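Local coordinates for Rx protein (Solanum tuberosum, PDB 4M70) that probably helps guard the plant against pathogens by triggering defences such as the hypersensitive response, here represented by the N-terminal coiled-coil domain of this NB-LRR resistance protein, at residues R91-W94 and E95-V99; A66-T69 and E70-D74. One frame throughout, in Å; residues are numbered along the deposited sequence.

Contact 1: residues R91-W94 and E95-V99; sequences RAMW and EIFFV
W94 and F98, one helical turn apart, adopt the same first torsion: CG is anti to the backbone N in both (chi1 -174° in W94), and the two rings leave the helix side by side. Their planes lie within 10° of parallel, yet they are offset so much that little of one ring lies over the other, the six-membered ring of W94 standing with its centroid 5.0 Å from that of F98. The closer contacts are made by the rim and the stem: W94 CH2 meets F98 CD2 at 3.6 Å, while F98 CB sits over one face of the indole in a CH-pi contact, 4.0 Å from the centroid of the six-membered ring. E95 comes to the same indole by another route. A bend at chi2 (67°) brings OE1 to the ring edge, in its plane and 3.7 Å from W94 CZ3, an approach that probably suits the partial positive charge of the ring hydrogens. On another side of the helix, M93 lies alongside F97, with its CE 4.0 Å from F97 CE2. Beneath these pairs run the ordinary i to i+4 backbone bonds, such as F98 N to W94 O at 2.9 Å. Around helix 86-119, A92, E95 and I96 pack against helix 56-81, M93 and F97 reach the loop residues C26 and L28, and W94 and F97 also meet apolar side chains of another protein's chain.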
loop_
_atom_site.group_PDB
_atom_site.type_symbol
_atom_site.label_atom_id
_atom_site.label_comp_id
_atom_site.label_asym_id
_atom_site.label_seq_id
_atom_site.Cartn_x
_atom_site.Cartn_y
_atom_site.Cartn_z
ATOM N N ARG A 91 -6.083 -15.789 -4.131
ATOM C CA ARG A 91 -5.434 -14.939 -5.122
ATOM C C ARG A 91 -5.789 -13.471 -4.875
ATOM O O ARG A 91 -4.914 -12.599 -4.910
ATOM C CB ARG A 91 -5.788 -15.382 -6.544
ATOM C CG ARG A 91 -5.226 -14.497 -7.648
ATOM C CD ARG A 91 -5.661 -15.024 -9.003
ATOM N NE ARG A 91 -5.113 -16.359 -9.245
ATOM C CZ ARG A 91 -5.302 -17.066 -10.357
ATOM N NH1 ARG A 91 -6.027 -16.568 -11.350
ATOM N NH2 ARG A 91 -4.762 -18.272 -10.479
ATOM N N ALA A 92 -7.070 -13.201 -4.624
ATOM C CA ALA A 92 -7.492 -11.826 -4.342
ATOM C C ALA A 92 -6.880 -11.248 -3.052
ATOM O O ALA A 92 -6.402 -10.097 -3.038
ATOM C CB ALA A 92 -9.013 -11.733 -4.309
ATOM N N MET A 93 -6.884 -12.040 -1.978
ATOM C CA MET A 93 -6.272 -11.607 -0.719
ATOM C C MET A 93 -4.799 -11.288 -0.931
ATOM O O MET A 93 -4.302 -10.238 -0.506
ATOM C CB MET A 93 -6.418 -12.675 0.368
ATOM C CG MET A 93 -7.811 -12.843 0.943
ATOM S SD MET A 93 -7.852 -14.160 2.180
ATOM C CE MET A 93 -6.799 -13.480 3.466
ATOM N N TRP A 94 -4.119 -12.198 -1.622
ATOM C CA TRP A 94 -2.703 -12.065 -1.922
ATOM C C TRP A 94 -2.461 -10.776 -2.677
ATOM O O TRP A 94 -1.482 -10.061 -2.424
ATOM C CB TRP A 94 -2.231 -13.253 -2.764
ATOM C CG TRP A 94 -0.744 -13.300 -3.010
ATOM C CD1 TRP A 94 0.175 -14.063 -2.345
ATOM C CD2 TRP A 94 -0.008 -12.544 -3.985
ATOM N NE1 TRP A 94 1.433 -13.833 -2.853
ATOM C CE2 TRP A 94 1.346 -12.908 -3.858
ATOM C CE3 TRP A 94 -0.365 -11.600 -4.953
ATOM C CZ2 TRP A 94 2.343 -12.354 -4.665
ATOM C CZ3 TRP A 94 0.629 -11.054 -5.750
ATOM C CH2 TRP A 94 1.965 -11.432 -5.599
ATOM N N GLU A 95 -3.352 -10.487 -3.617
ATOM C CA GLU A 95 -3.219 -9.283 -4.412
ATOM C C GLU A 95 -3.322 -8.036 -3.525
ATOM O O GLU A 95 -2.556 -7.072 -3.691
ATOM C CB GLU A 95 -4.262 -9.256 -5.525
ATOM C CG GLU A 95 -3.944 -8.232 -6.584
ATOM C CD GLU A 95 -2.688 -8.598 -7.352
ATOM O OE1 GLU A 95 -2.422 -9.810 -7.504
ATOM O OE2 GLU A 95 -1.967 -7.680 -7.798
ATOM N N ILE A 96 -4.262 -8.061 -2.580
ATOM C CA ILE A 96 -4.386 -6.963 -1.614
ATOM C C ILE A 96 -3.108 -6.755 -0.791
ATOM O O ILE A 96 -2.615 -5.623 -0.661
ATOM C CB ILE A 96 -5.583 -7.164 -0.656
ATOM C CG1 ILE A 96 -6.905 -7.100 -1.428
ATOM C CG2 ILE A 96 -5.601 -6.100 0.436
ATOM C CD1 ILE A 96 -8.105 -7.444 -0.581
ATOM N N PHE A 97 -2.584 -7.849 -0.243
ATOM C CA PHE A 97 -1.370 -7.789 0.577
ATOM C C PHE A 97 -0.200 -7.214 -0.213
ATOM O O PHE A 97 0.504 -6.308 0.248
ATOM C CB PHE A 97 -0.974 -9.168 1.092
ATOM C CG PHE A 97 -1.917 -9.728 2.103
ATOM C CD1 PHE A 97 -2.060 -9.144 3.351
ATOM C CD2 PHE A 97 -2.603 -10.901 1.832
ATOM C CE1 PHE A 97 -2.932 -9.683 4.287
ATOM C CE2 PHE A 97 -3.465 -11.452 2.760
ATOM C CZ PHE A 97 -3.631 -10.843 3.990
ATOM N N PHE A 98 -0.015 -7.744 -1.417
ATOM C CA PHE A 98 1.095 -7.359 -2.275
ATOM C C PHE A 98 1.033 -5.887 -2.652
ATOM O O PHE A 98 2.043 -5.167 -2.572
ATOM C CB PHE A 98 1.117 -8.232 -3.528
ATOM C CG PHE A 98 2.244 -7.922 -4.470
ATOM C CD1 PHE A 98 2.043 -7.087 -5.558
ATOM C CD2 PHE A 98 3.506 -8.460 -4.267
ATOM C CE1 PHE A 98 3.078 -6.796 -6.430
ATOM C CE2 PHE A 98 4.542 -8.180 -5.138
ATOM C CZ PHE A 98 4.331 -7.343 -6.216
ATOM N N VAL A 99 -0.152 -5.437 -3.062
ATOM C CA VAL A 99 -0.292 -4.040 -3.446
ATOM C C VAL A 99 -0.070 -3.115 -2.249
ATOM O O VAL A 99 0.593 -2.080 -2.379
ATOM C CB VAL A 99 -1.642 -3.742 -4.161
ATOM C CG1 VAL A 99 -2.815 -3.866 -3.208
ATOM C CG2 VAL A 99 -1.617 -2.364 -4.785
#

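Contact 2: residues A66-T69 and E70-D74; sequences AYTT and EDMVD
In the middle of helix 56-81, Y67 and E70 run side by side while T69 reaches V73 one turn on. E70 is drawn out beyond CG, and its OE1 lies obliquely to the phenol, 3.5 Å from Y67 CD1, with carboxylate and ring planes 38° apart. The first torsion of E70, -107°, falls away from the staggered positions, and its CB is packed tightly at 3.0 Å from the carbonyl O of Y67. The other carboxylate oxygen, OE2, is hydrogen-bonded to the hydroxyl of T16 on helix 4-24. The domain is a four-helix bundle, and this helix faces two of its partners: A66, Y67 and D74 touch helix 4-24, T69 and M72 touch helix 86-119, and V73 touches both. The hydroxyl of the buried T69 is satisfied: at chi1 -55° it lies beside its own backbone N and hydrogen-bonds the carbonyl of V65, and CG2 crosses the side chain of V73, 4.2 Å from V73 CG2. T68 does likewise with the carbonyl of E64. Between the segments the helical bonds continue without a break, V73 N lying 2.9 Å from T69 O.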
loop_
_atom_site.group_PDB
_atom_site.type_symbol
_atom_site.label_atom_id
_atom_site.label_comp_id
_atom_site.label_asym_id
_atom_site.label_seq_id
_atom_site.Cartn_x
_atom_site.Cartn_y
_atom_site.Cartn_z
ATOM N N ALA A 66 -1.095 6.689 -3.573
ATOM C CA ALA A 66 -2.143 6.357 -2.615
ATOM C C ALA A 66 -3.492 6.111 -3.295
ATOM O O ALA A 66 -4.189 5.135 -2.997
ATOM C CB ALA A 66 -2.264 7.449 -1.568
ATOM N N TYR A 67 -3.865 7.008 -4.201
ATOM C CA TYR A 67 -5.142 6.874 -4.887
ATOM C C TYR A 67 -5.184 5.607 -5.765
ATOM O O TYR A 67 -6.181 4.863 -5.768
ATOM C CB TYR A 67 -5.449 8.158 -5.657
ATOM C CG TYR A 67 -5.842 9.294 -4.728
ATOM C CD1 TYR A 67 -6.452 9.035 -3.506
ATOM C CD2 TYR A 67 -5.558 10.617 -5.045
ATOM C CE1 TYR A 67 -6.804 10.058 -2.645
ATOM C CE2 TYR A 67 -5.901 11.649 -4.183
ATOM C CZ TYR A 67 -6.519 11.361 -2.984
ATOM O OH TYR A 67 -6.866 12.380 -2.124
ATOM N N THR A 68 -4.086 5.347 -6.474
ATOM C CA THR A 68 -3.955 4.138 -7.296
ATOM C C THR A 68 -4.124 2.877 -6.442
ATOM O O THR A 68 -4.879 1.941 -6.788
ATOM C CB THR A 68 -2.584 4.098 -8.006
ATOM O OG1 THR A 68 -2.412 5.286 -8.792
ATOM C CG2 THR A 68 -2.469 2.874 -8.904
ATOM N N THR A 69 -3.417 2.867 -5.317
ATOM C CA THR A 69 -3.490 1.752 -4.383
ATOM C C THR A 69 -4.925 1.565 -3.911
ATOM O O THR A 69 -5.404 0.437 -3.757
ATOM C CB THR A 69 -2.579 1.984 -3.172
ATOM O OG1 THR A 69 -1.238 2.236 -3.618
ATOM C CG2 THR A 69 -2.615 0.781 -2.243
ATOM N N GLU A 70 -5.602 2.685 -3.679
ATOM C CA GLU A 70 -7.000 2.665 -3.265
ATOM C C GLU A 70 -7.845 1.923 -4.273
ATOM O O GLU A 70 -8.633 1.040 -3.913
ATOM C CB GLU A 70 -7.539 4.081 -3.152
ATOM C CG GLU A 70 -7.751 4.569 -1.756
ATOM C CD GLU A 70 -8.558 5.832 -1.740
ATOM O OE1 GLU A 70 -8.709 6.450 -2.814
ATOM O OE2 GLU A 70 -9.051 6.198 -0.660
ATOM N N ASP A 71 -7.662 2.281 -5.539
ATOM C CA ASP A 71 -8.417 1.646 -6.612
ATOM C C ASP A 71 -8.181 0.138 -6.648
ATOM O O ASP A 71 -9.130 -0.656 -6.765
ATOM C CB ASP A 71 -8.056 2.271 -7.959
ATOM C CG ASP A 71 -8.551 3.700 -8.093
ATOM O OD1 ASP A 71 -9.462 4.093 -7.337
ATOM O OD2 ASP A 71 -8.010 4.432 -8.944
ATOM N N MET A 72 -6.917 -0.257 -6.513
ATOM C CA MET A 72 -6.558 -1.678 -6.535
ATOM C C MET A 72 -7.123 -2.483 -5.356
ATOM O O MET A 72 -7.618 -3.603 -5.531
ATOM C CB MET A 72 -5.040 -1.835 -6.619
ATOM C CG MET A 72 -4.471 -1.487 -7.999
ATOM S SD MET A 72 -2.663 -1.489 -8.010
ATOM C CE MET A 72 -2.317 -1.275 -9.757
ATOM N N VAL A 73 -7.045 -1.911 -4.159
ATOM C CA VAL A 73 -7.591 -2.555 -2.972
ATOM C C VAL A 73 -9.115 -2.692 -3.081
ATOM O O VAL A 73 -9.677 -3.738 -2.746
ATOM C CB VAL A 73 -7.197 -1.797 -1.677
ATOM C CG1 VAL A 73 -7.994 -2.306 -0.482
ATOM C CG2 VAL A 73 -5.693 -1.919 -1.420
ATOM N N ASP A 74 -9.774 -1.636 -3.555
ATOM C CA ASP A 74 -11.220 -1.676 -3.781
ATOM C C ASP A 74 -11.589 -2.809 -4.746
ATOM O O ASP A 74 -12.500 -3.617 -4.482
ATOM C CB ASP A 74 -11.715 -0.339 -4.336
ATOM C CG ASP A 74 -11.921 0.697 -3.251
ATOM O OD1 ASP A 74 -12.028 0.304 -2.071
ATOM O OD2 ASP A 74 -11.986 1.903 -3.585
#

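How the contacts relate
Contacts 1 and 2 occupy successive helices of the bundle, 86-119 and 56-81, with centres 12 Å apart, and V99 joins them. Its CG2 lies 3.5 Å from the SD of M72 and 4.2 Å from the CG2 of T69, while its CG1 reaches the CG2 of V73 at 3.9 Å. V99 thus touches three residues of the facing helix. Here both contacts also approach another protein, whose aromatic side chains pack on V99, T69 and M72. The contacts within each helix run from one turn to the next, whereas those of V99 pass from one helix to the other.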